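Local coordinates for protein phosphoribosylglycinamide synthetase (Anaerococcus prevotii, PDB 4DIM) that probably acts as an ATP-dependent ligase of the ATP-grasp class, binding ATP and a divalent metal ion such as manganese, at residues L145-V149 and I160-K165; E192-A198 and N261-K267; E333-K339 and E360-K366. All coordinates share one frame; numbering follows the deposited sequence.

Contact 1 of 3, residues L145-V149 and I160-K165; sequences LPVIV and IYIAKK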
loop_
_atom_site.group_PDB
_atom_site.type_symbol
_atom_site.label_atom_id
_atom_site.label_comp_id
_atom_site.label_asym_id
_atom_site.label_seq_id
_atom_site.Cartn_x
_atom_site.Cartn_y
_atom_site.Cartn_z
ATOM N N LEU A 145 -15.150 18.911 15.638
ATOM C CA LEU A 145 -15.049 19.765 14.446
ATOM C C LEU A 145 -13.567 19.904 14.055
ATOM O O LEU A 145 -12.709 19.754 14.927
ATOM C CB LEU A 145 -15.659 21.168 14.688
ATOM C CG LEU A 145 -17.143 21.306 14.376
ATOM C CD1 LEU A 145 -17.983 20.428 15.297
ATOM C CD2 LEU A 145 -17.566 22.758 14.464
ATOM N N PRO A 146 -13.219 20.270 12.806
ATOM C CA PRO A 146 -14.109 20.430 11.646
ATOM C C PRO A 146 -14.591 19.088 11.134
ATOM O O PRO A 146 -14.094 18.036 11.524
ATOM C CB PRO A 146 -13.234 21.146 10.607
ATOM C CG PRO A 146 -11.801 21.018 11.073
ATOM C CD PRO A 146 -11.796 20.391 12.442
ATOM N N VAL A 147 -15.595 19.129 10.287
ATOM C CA VAL A 147 -16.168 17.923 9.716
ATOM C C VAL A 147 -16.310 18.095 8.245
ATOM O O VAL A 147 -16.249 19.204 7.705
ATOM C CB VAL A 147 -17.517 17.508 10.344
ATOM C CG1 VAL A 147 -17.326 16.849 11.697
ATOM C CG2 VAL A 147 -18.464 18.686 10.445
ATOM N N ILE A 148 -16.444 16.952 7.606
ATOM C CA ILE A 148 -16.714 16.797 6.195
ATOM C C ILE A 148 -18.135 16.286 6.080
ATOM O O ILE A 148 -18.552 15.464 6.903
ATOM C CB ILE A 148 -15.710 15.818 5.600
ATOM C CG1 ILE A 148 -14.361 16.488 5.389
ATOM C CG2 ILE A 148 -16.248 15.205 4.326
ATOM C CD1 ILE A 148 -14.173 17.216 4.070
ATOM N N VAL A 149 -18.871 16.765 5.077
ATOM C CA VAL A 149 -20.202 16.262 4.722
ATOM C C VAL A 149 -20.076 15.704 3.353
ATOM O O VAL A 149 -19.600 16.386 2.437
ATOM C CB VAL A 149 -21.342 17.262 4.785
ATOM C CG1 VAL A 149 -22.652 16.510 4.719
ATOM C CG2 VAL A 149 -21.272 18.099 6.059
ATOM N N ILE A 160 -17.213 16.310 -1.618
ATOM C CA ILE A 160 -16.990 16.623 -0.205
ATOM C C ILE A 160 -17.316 18.089 0.092
ATOM O O ILE A 160 -17.250 18.944 -0.793
ATOM C CB ILE A 160 -15.539 16.286 0.270
ATOM C CG1 ILE A 160 -14.435 17.066 -0.520
ATOM C CG2 ILE A 160 -15.287 14.782 0.202
ATOM C CD1 ILE A 160 -13.009 17.227 0.246
ATOM N N TYR A 161 -17.678 18.360 1.349
ATOM C CA TYR A 161 -17.981 19.693 1.853
ATOM C C TYR A 161 -17.321 19.874 3.206
ATOM O O TYR A 161 -17.874 19.410 4.209
ATOM C CB TYR A 161 -19.503 19.916 1.981
ATOM C CG TYR A 161 -20.218 20.210 0.679
ATOM C CD1 TYR A 161 -20.731 21.474 0.414
ATOM C CD2 TYR A 161 -20.456 19.204 -0.253
ATOM C CE1 TYR A 161 -21.421 21.745 -0.769
ATOM C CE2 TYR A 161 -21.153 19.458 -1.436
ATOM C CZ TYR A 161 -21.641 20.731 -1.693
ATOM O OH TYR A 161 -22.315 20.969 -2.883
ATOM N N ILE A 162 -16.155 20.564 3.247
ATOM C CA ILE A 162 -15.448 20.850 4.500
ATOM C C ILE A 162 -16.282 21.872 5.286
ATOM O O ILE A 162 -16.810 22.822 4.699
ATOM C CB ILE A 162 -14.006 21.348 4.242
ATOM C CG1 ILE A 162 -13.172 20.304 3.482
ATOM C CG2 ILE A 162 -13.315 21.693 5.558
ATOM C CD1 ILE A 162 -12.149 20.858 2.585
ATOM N N ALA A 163 -16.431 21.655 6.593
ATOM C CA ALA A 163 -17.231 22.530 7.434
ATOM C C ALA A 163 -16.490 22.922 8.714
ATOM O O ALA A 163 -16.445 22.149 9.682
ATOM C CB ALA A 163 -18.531 21.845 7.783
ATOM N N LYS A 164 -15.966 24.169 8.728
ATOM C CA LYS A 164 -15.243 24.748 9.869
ATOM C C LYS A 164 -16.218 25.056 11.026
ATOM O O LYS A 164 -15.906 24.748 12.182
ATOM C CB LYS A 164 -14.498 26.025 9.434
ATOM C CG LYS A 164 -13.432 25.814 8.349
ATOM C CD LYS A 164 -13.125 27.106 7.593
ATOM C CE LYS A 164 -12.211 26.874 6.413
ATOM N NZ LYS A 164 -11.846 28.152 5.742
ATOM N N LYS A 165 -17.411 25.628 10.693
ATOM C CA LYS A 165 -18.476 25.993 11.652
ATOM C C LYS A 165 -19.878 25.407 11.245
ATOM O O LYS A 165 -20.134 25.132 10.072
ATOM C CB LYS A 165 -18.571 27.539 11.795
ATOM C CG LYS A 165 -18.751 28.298 10.468
ATOM C CD LYS A 165 -19.492 29.637 10.626
ATOM C CE LYS A 165 -19.890 30.256 9.298
ATOM N NZ LYS A 165 -18.730 30.755 8.510
#
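Ile-148 meets Ile-162 on one face of an antiparallel pair, while Val-147, Val-149, Tyr-161 and Ala-163 occupy the other. The two short strands run with their N-to-C directions 148° apart. CD1 of Ile-148 does most of the touching, lying 3.3 Å from CG1 of Ile-162 and 4.0 Å from CD1 of Ile-160, which comes in from just before the paired residues. CG1 of Ile-148 stands anti to the carbonyl carbon (chi1 -77°), and the bend at chi2 (-87°) swings CD1 toward Ile-162, so that the two chains cross obliquely.

On the other face the side-chain contacts are longer. CG2 of Val-147 comes within 4.1 Å of CB of Ala-163, a hydrogen-bonded pair. In the next such pair, Val-149 and Tyr-161, CB faces CB at 4.3 Å. The tyrosine ring turns outward, with Val-149 O near its plane at the edge, and its hydroxyl is hydrogen-bonded to Glu-175. Main-chain bonds fix the register: Val-147 N reaches Ala-163 O at 3.2 Å and Ala-163 N returns to Val-147 O, while of the Val-149 and Tyr-161 bonds the one given by Tyr-161 N is weak.

The pair forms a beta hairpin at one edge of a small antiparallel sheet of the ATP-grasp region. Strand 186-189 flanks 147-150, and helix 166-179 packs on the face of Val-149, Tyr-161 and Ala-163 through Thr-176 and Glu-168.

Contact 2 of 3, residues E192-A198 and N261-K267; sequences EGYEFGA and NVDMILK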
loop_
_atom_site.group_PDB
_atom_site.type_symbol
_atom_site.label_atom_id
_atom_site.label_comp_id
_atom_site.label_asym_id
_atom_site.label_seq_id
_atom_site.Cartn_x
_atom_site.Cartn_y
_atom_site.Cartn_z
ATOM N N GLU A 192 -6.999 16.963 9.938
ATOM C CA GLU A 192 -6.017 17.594 9.080
ATOM C C GLU A 192 -4.725 17.591 9.902
ATOM O O GLU A 192 -4.750 17.939 11.080
ATOM C CB GLU A 192 -6.506 18.994 8.566
ATOM C CG GLU A 192 -6.816 20.083 9.585
ATOM C CD GLU A 192 -8.098 19.998 10.402
ATOM O OE1 GLU A 192 -8.709 21.072 10.603
ATOM O OE2 GLU A 192 -8.413 18.914 10.953
ATOM N N GLY A 193 -3.652 17.047 9.332
ATOM C CA GLY A 193 -2.389 16.969 10.049
ATOM C C GLY A 193 -1.252 16.375 9.242
ATOM O O GLY A 193 -1.280 16.408 8.019
ATOM N N TYR A 194 -0.241 15.824 9.922
ATOM C CA TYR A 194 0.897 15.208 9.228
ATOM C C TYR A 194 0.519 13.786 8.731
ATOM O O TYR A 194 0.251 12.892 9.548
ATOM C CB TYR A 194 2.155 15.178 10.125
ATOM C CG TYR A 194 3.378 14.702 9.373
ATOM C CD1 TYR A 194 3.899 15.439 8.311
ATOM C CD2 TYR A 194 3.959 13.468 9.656
ATOM C CE1 TYR A 194 4.954 14.955 7.539
ATOM C CE2 TYR A 194 5.053 13.002 8.923
ATOM C CZ TYR A 194 5.535 13.738 7.849
ATOM O OH TYR A 194 6.596 13.296 7.078
ATOM N N GLU A 195 0.459 13.600 7.388
ATOM C CA GLU A 195 0.126 12.293 6.788
ATOM C C GLU A 195 1.369 11.439 6.611
ATOM O O GLU A 195 2.392 11.904 6.122
ATOM C CB GLU A 195 -0.549 12.426 5.430
ATOM C CG GLU A 195 -1.867 13.155 5.440
ATOM C CD GLU A 195 -2.433 13.457 4.060
ATOM O OE1 GLU A 195 -1.712 13.256 3.054
ATOM O OE2 GLU A 195 -3.601 13.905 3.987
ATOM N N PHE A 196 1.282 10.184 7.003
ATOM C CA PHE A 196 2.383 9.254 6.840
ATOM C C PHE A 196 1.777 7.863 6.794
ATOM O O PHE A 196 0.559 7.740 6.814
ATOM C CB PHE A 196 3.429 9.441 7.970
ATOM C CG PHE A 196 2.927 9.089 9.341
ATOM C CD1 PHE A 196 3.179 7.842 9.888
ATOM C CD2 PHE A 196 2.073 9.935 10.018
ATOM C CE1 PHE A 196 2.622 7.470 11.109
ATOM C CE2 PHE A 196 1.476 9.535 11.209
ATOM C CZ PHE A 196 1.809 8.329 11.780
ATOM N N GLY A 197 2.608 6.845 6.679
ATOM C CA GLY A 197 2.165 5.466 6.632
ATOM C C GLY A 197 2.959 4.541 7.522
ATOM O O GLY A 197 3.876 4.958 8.239
ATOM N N ALA A 198 2.631 3.252 7.446
ATOM C CA ALA A 198 3.357 2.232 8.179
ATOM C C ALA A 198 3.186 0.878 7.549
ATOM O O ALA A 198 2.148 0.598 6.959
ATOM C CB ALA A 198 2.893 2.188 9.617
ATOM N N ASN A 261 -0.311 -2.955 5.222
ATOM C CA ASN A 261 -0.055 -1.620 4.710
ATOM C C ASN A 261 -1.065 -0.692 5.310
ATOM O O ASN A 261 -2.238 -1.005 5.248
ATOM C CB ASN A 261 -0.170 -1.616 3.180
ATOM C CG ASN A 261 0.072 -0.253 2.586
ATOM O OD1 ASN A 261 1.179 0.264 2.624
ATOM N ND2 ASN A 261 -0.970 0.428 2.201
ATOM N N VAL A 262 -0.606 0.383 5.942
ATOM C CA VAL A 262 -1.403 1.359 6.672
ATOM C C VAL A 262 -1.109 2.835 6.259
ATOM O O VAL A 262 0.047 3.217 5.984
ATOM C CB VAL A 262 -1.169 1.222 8.202
ATOM C CG1 VAL A 262 -2.329 1.827 8.974
ATOM C CG2 VAL A 262 -0.961 -0.240 8.597
ATOM N N ASP A 263 -2.200 3.643 6.237
ATOM C CA ASP A 263 -2.187 5.084 5.991
ATOM C C ASP A 263 -2.589 5.711 7.297
ATOM O O ASP A 263 -3.694 5.463 7.791
ATOM C CB ASP A 263 -3.143 5.516 4.848
ATOM C CG ASP A 263 -2.911 4.899 3.479
ATOM O OD1 ASP A 263 -1.731 4.653 3.125
ATOM O OD2 ASP A 263 -3.894 4.784 2.708
HETATM N N MSE A 264 -1.676 6.474 7.869
HETATM C CA MSE A 264 -1.813 7.165 9.125
HETATM C C MSE A 264 -1.958 8.673 8.940
HETATM O O MSE A 264 -1.641 9.236 7.903
HETATM C CB MSE A 264 -0.530 6.953 9.971
HETATM C CG MSE A 264 0.067 5.484 10.053
HETATM SE SE MSE A 264 -0.910 4.373 11.217
HETATM C CE MSE A 264 -1.221 5.545 12.899
ATOM N N ILE A 265 -2.302 9.337 10.019
ATOM C CA ILE A 265 -2.279 10.798 10.099
ATOM C C ILE A 265 -1.910 11.199 11.534
ATOM O O ILE A 265 -2.407 10.622 12.504
ATOM C CB ILE A 265 -3.570 11.481 9.623
ATOM C CG1 ILE A 265 -3.456 13.016 9.725
ATOM C CG2 ILE A 265 -4.763 10.984 10.399
ATOM C CD1 ILE A 265 -4.143 13.695 8.761
ATOM N N LEU A 266 -1.043 12.189 11.661
ATOM C CA LEU A 266 -0.649 12.667 12.981
ATOM C C LEU A 266 -1.309 14.027 13.258
ATOM O O LEU A 266 -1.100 14.967 12.490
ATOM C CB LEU A 266 0.887 12.720 13.064
ATOM C CG LEU A 266 1.524 13.652 14.049
ATOM C CD1 LEU A 266 1.264 13.192 15.474
ATOM C CD2 LEU A 266 2.975 13.684 13.802
ATOM N N LYS A 267 -2.126 14.105 14.342
ATOM C CA LYS A 267 -2.772 15.349 14.786
ATOM C C LYS A 267 -2.611 15.532 16.287
ATOM O O LYS A 267 -3.104 14.709 17.065
ATOM C CB LYS A 267 -4.281 15.387 14.421
ATOM C CG LYS A 267 -5.027 16.661 14.876
ATOM C CD LYS A 267 -6.440 16.666 14.343
ATOM C CE LYS A 267 -7.320 17.828 14.777
ATOM N NZ LYS A 267 -8.655 17.786 14.104
#
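Phe-196 lays its ring against Met-264 across two neighbouring antiparallel strands of the large ATP-grasp sheet. CB of Met-264, here selenomethionine, sits over one ring face, 3.4 Å from the ring centroid and 20° off the normal, which makes a CH-pi contact. The selenium is farther away, 5.5 Å from the same centroid, and approaches obliquely as a Met-aromatic contact. With CG of Phe-196 placed between its own backbone N and carbonyl carbon (chi1 66°), the ring folds back across the partner strand, bringing CE2 to 3.7 Å from CB of Leu-266, with Leu-266 N near the ring plane at its edge. Exchanging Phe-196 for an alanine would probably strip the methylene of Met-264 of its aromatic cover and open a gap beside Leu-266.

Three hydrogen-bonded pairs set these groups opposite one another: Tyr-194 with Leu-266, Phe-196 with Met-264, and Ala-198 with Val-262. The register is fixed by bonds in both directions within each pair, from Leu-266 N to Tyr-194 O at 2.6 Å up to Phe-196 N to Met-264 O at 3.2 Å, the latter donor standing above the carbonyl plane.

Further out, helix 236-253 covers the Phe-196 side through Thr-242, Val-246 and Ile-238, and strand 270-277 runs along the far side of 258-267. On the other face CD1 of Ile-265 rests near Gly-193. Before Tyr-194, Glu-192 meets the extended Lys-267 in a salt bridge whose hydrogen bond, NZ to OE2 of Glu-192 at 3.4 Å, is weak.

Contact 3 of 3, residues E333-K339 and E360-K366; sequences EKSGILK and ENDEIKK
Gly-336 and Ile-364 exchange two main-chain hydrogen bonds, Gly-336 N to Ile-364 O at 3.0 Å and Ile-364 N to Gly-336 O at 2.7 Å, making an antiparallel hydrogen-bonded pair. Two residues along, Leu-338 faces two residues at once: its N donates to Asp-362 O at 2.8 Å, and its O accepts from Asn-361 N at 2.9 Å. With Asn-361 in a left-handed conformation (phi 77°), this fits a G1-type beta bulge, in which one strand holds an extra residue.

One side chain joins the backbone bonding. OG of Ser-335, anti to the carbonyl carbon (chi1 -73°), stands beside its own backbone N and accepts a hydrogen bond from Lys-366 N at 3.1 Å with an N-H...O angle of 158°, adding a side-chain bond just beyond the Gly-336/Ile-364 pair.

Apolar contact is narrow. CD1 of Ile-364 reaches CB of Leu-338 at 3.9 Å; Ile-364 also touches Leu-402 and Leu-338 touches Ile-400, both on strand 398-402. CG2 of Ile-337 rests on CA of Asn-361.

The charged element is a salt bridge in which Glu-333 and Lys-366 run alongside each other in the same direction, OE1 to NZ at 3.2 Å. Its hydrogen bond is weak, and NZ also has a weak bond to Thr-332 O. Main-chain bonds thus dominate, and the pairing probably depends little on side-chain identity; Ser-335 OG adds one bond, and an exposed ion pair with a weak hydrogen bond is likely to contribute modestly.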
loop_
_atom_site.group_PDB
_atom_site.type_symbol
_atom_site.label_atom_id
_atom_site.label_comp_id
_atom_site.label_asym_id
_atom_site.label_seq_id
_atom_site.Cartn_x
_atom_site.Cartn_y
_atom_site.Cartn_z
ATOM N N GLU A 333 7.707 19.069 -17.031
ATOM C CA GLU A 333 7.582 20.158 -18.005
ATOM C C GLU A 333 8.047 19.708 -19.406
ATOM O O GLU A 333 8.600 20.511 -20.161
ATOM C CB GLU A 333 8.372 21.384 -17.509
ATOM C CG GLU A 333 7.647 22.206 -16.447
ATOM C CD GLU A 333 6.593 23.157 -16.985
ATOM O OE1 GLU A 333 5.394 22.943 -16.689
ATOM O OE2 GLU A 333 6.965 24.117 -17.701
ATOM N N LYS A 334 7.770 18.450 -19.787
ATOM C CA LYS A 334 8.144 17.959 -21.119
ATOM C C LYS A 334 7.376 16.682 -21.506
ATOM O O LYS A 334 7.109 15.814 -20.669
ATOM C CB LYS A 334 9.667 17.701 -21.233
ATOM C CG LYS A 334 10.191 17.997 -22.629
ATOM C CD LYS A 334 11.709 17.995 -22.726
ATOM C CE LYS A 334 12.148 18.495 -24.094
ATOM N NZ LYS A 334 13.624 18.637 -24.202
ATOM N N SER A 335 7.003 16.596 -22.789
ATOM C CA SER A 335 6.300 15.441 -23.344
ATOM C C SER A 335 6.938 15.078 -24.670
ATOM O O SER A 335 7.453 15.957 -25.364
ATOM C CB SER A 335 4.810 15.740 -23.522
ATOM O OG SER A 335 4.115 15.780 -22.287
ATOM N N GLY A 336 6.925 13.804 -25.008
ATOM C CA GLY A 336 7.504 13.376 -26.266
ATOM C C GLY A 336 7.697 11.891 -26.367
ATOM O O GLY A 336 7.265 11.139 -25.495
ATOM N N ILE A 337 8.332 11.470 -27.467
ATOM C CA ILE A 337 8.608 10.066 -27.747
ATOM C C ILE A 337 10.080 9.855 -27.400
ATOM O O ILE A 337 10.941 10.594 -27.878
ATOM C CB ILE A 337 8.240 9.666 -29.216
ATOM C CG1 ILE A 337 6.809 10.150 -29.618
ATOM C CG2 ILE A 337 8.344 8.153 -29.398
ATOM C CD1 ILE A 337 6.775 11.170 -30.830
ATOM N N LEU A 338 10.354 8.855 -26.547
ATOM C CA LEU A 338 11.695 8.574 -26.041
ATOM C C LEU A 338 12.638 7.989 -27.082
ATOM O O LEU A 338 12.228 7.152 -27.878
ATOM C CB LEU A 338 11.588 7.586 -24.860
ATOM C CG LEU A 338 12.878 7.268 -24.085
ATOM C CD1 LEU A 338 13.365 8.471 -23.334
ATOM C CD2 LEU A 338 12.656 6.145 -23.103
ATOM N N LYS A 339 13.921 8.422 -27.025
ATOM C CA LYS A 339 15.034 7.917 -27.834
ATOM C C LYS A 339 15.860 7.013 -26.923
ATOM O O LYS A 339 15.994 5.818 -27.183
ATOM C CB LYS A 339 15.873 9.084 -28.405
ATOM C CG LYS A 339 17.136 8.670 -29.174
ATOM C CD LYS A 339 17.892 9.896 -29.715
ATOM C CE LYS A 339 19.351 9.955 -29.305
ATOM N NZ LYS A 339 19.997 11.246 -29.701
ATOM N N GLU A 360 12.991 3.078 -25.997
ATOM C CA GLU A 360 12.908 3.741 -27.310
ATOM C C GLU A 360 11.518 3.535 -27.935
ATOM O O GLU A 360 10.981 2.427 -27.901
ATOM C CB GLU A 360 14.019 3.269 -28.285
ATOM C CG GLU A 360 14.069 4.083 -29.589
ATOM C CD GLU A 360 15.412 4.325 -30.270
ATOM O OE1 GLU A 360 15.414 4.562 -31.504
ATOM O OE2 GLU A 360 16.450 4.344 -29.570
ATOM N N ASN A 361 10.925 4.637 -28.425
ATOM C CA ASN A 361 9.598 4.711 -29.035
ATOM C C ASN A 361 8.457 4.683 -27.982
ATOM O O ASN A 361 7.294 4.611 -28.381
ATOM C CB ASN A 361 9.374 3.638 -30.113
ATOM C CG ASN A 361 10.473 3.578 -31.148
ATOM O OD1 ASN A 361 11.114 4.586 -31.486
ATOM N ND2 ASN A 361 10.695 2.392 -31.695
ATOM N N ASP A 362 8.756 4.825 -26.663
ATOM C CA ASP A 362 7.689 4.942 -25.663
ATOM C C ASP A 362 7.414 6.410 -25.438
ATOM O O ASP A 362 8.303 7.250 -25.611
ATOM C CB ASP A 362 8.004 4.248 -24.331
ATOM C CG ASP A 362 7.825 2.743 -24.353
ATOM O OD1 ASP A 362 7.625 2.155 -23.266
ATOM O OD2 ASP A 362 7.856 2.152 -25.464
ATOM N N GLU A 363 6.173 6.715 -25.052
ATOM C CA GLU A 363 5.750 8.082 -24.824
ATOM C C GLU A 363 6.063 8.511 -23.415
ATOM O O GLU A 363 5.792 7.782 -22.462
ATOM C CB GLU A 363 4.251 8.253 -25.087
ATOM C CG GLU A 363 3.833 9.712 -25.182
ATOM C CD GLU A 363 2.360 9.909 -25.462
ATOM O OE1 GLU A 363 1.530 9.315 -24.734
ATOM O OE2 GLU A 363 2.033 10.670 -26.402
ATOM N N ILE A 364 6.613 9.723 -23.305
ATOM C CA ILE A 364 6.923 10.412 -22.064
ATOM C C ILE A 364 5.797 11.417 -21.893
ATOM O O ILE A 364 5.699 12.355 -22.693
ATOM C CB ILE A 364 8.332 11.081 -22.130
ATOM C CG1 ILE A 364 9.429 10.072 -22.571
ATOM C CG2 ILE A 364 8.679 11.755 -20.786
ATOM C CD1 ILE A 364 9.435 8.712 -21.753
ATOM N N LYS A 365 4.901 11.179 -20.918
ATOM C CA LYS A 365 3.757 12.050 -20.671
ATOM C C LYS A 365 4.002 12.915 -19.445
ATOM O O LYS A 365 4.234 12.366 -18.371
ATOM C CB LYS A 365 2.473 11.218 -20.462
ATOM C CG LYS A 365 1.761 10.804 -21.741
ATOM C CD LYS A 365 0.608 9.824 -21.469
ATOM C CE LYS A 365 -0.607 10.426 -20.776
ATOM N NZ LYS A 365 -1.083 9.594 -19.625
ATOM N N LYS A 366 3.892 14.263 -19.593
ATOM C CA LYS A 366 3.983 15.225 -18.485
ATOM C C LYS A 366 3.159 14.660 -17.322
ATOM O O LYS A 366 1.948 14.476 -17.450
ATOM C CB LYS A 366 3.470 16.609 -18.929
ATOM C CG LYS A 366 3.628 17.715 -17.887
ATOM C CD LYS A 366 2.304 18.455 -17.640
ATOM C CE LYS A 366 2.425 19.620 -16.684
ATOM N NZ LYS A 366 3.022 20.837 -17.316
#

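In the fold
The three contacts are antiparallel strand pairings in three different sheets, all sharing backbone hydrogen bonding. Contacts 1 and 2 are partly buried, contact 3 lies at the surface. Contact 2 is nearest the middle of the chain, its centre about 13 Å from the chain centre against 27 Å for contact 1 and 28 Å for contact 3, and it alone has a ring face covered by a partner-strand side chain (CH-pi). Contacts 1 and 2 both belong to the ATP-grasp region and touch where Pro-146 meets Glu-192. Contact 3 stands separate, some 23 Å from contact 1 and 21 Å from contact 2 by nearest atoms. To the backbone bonds contact 1 adds aliphatic packing, contact 3 hydroxyl and ionic links.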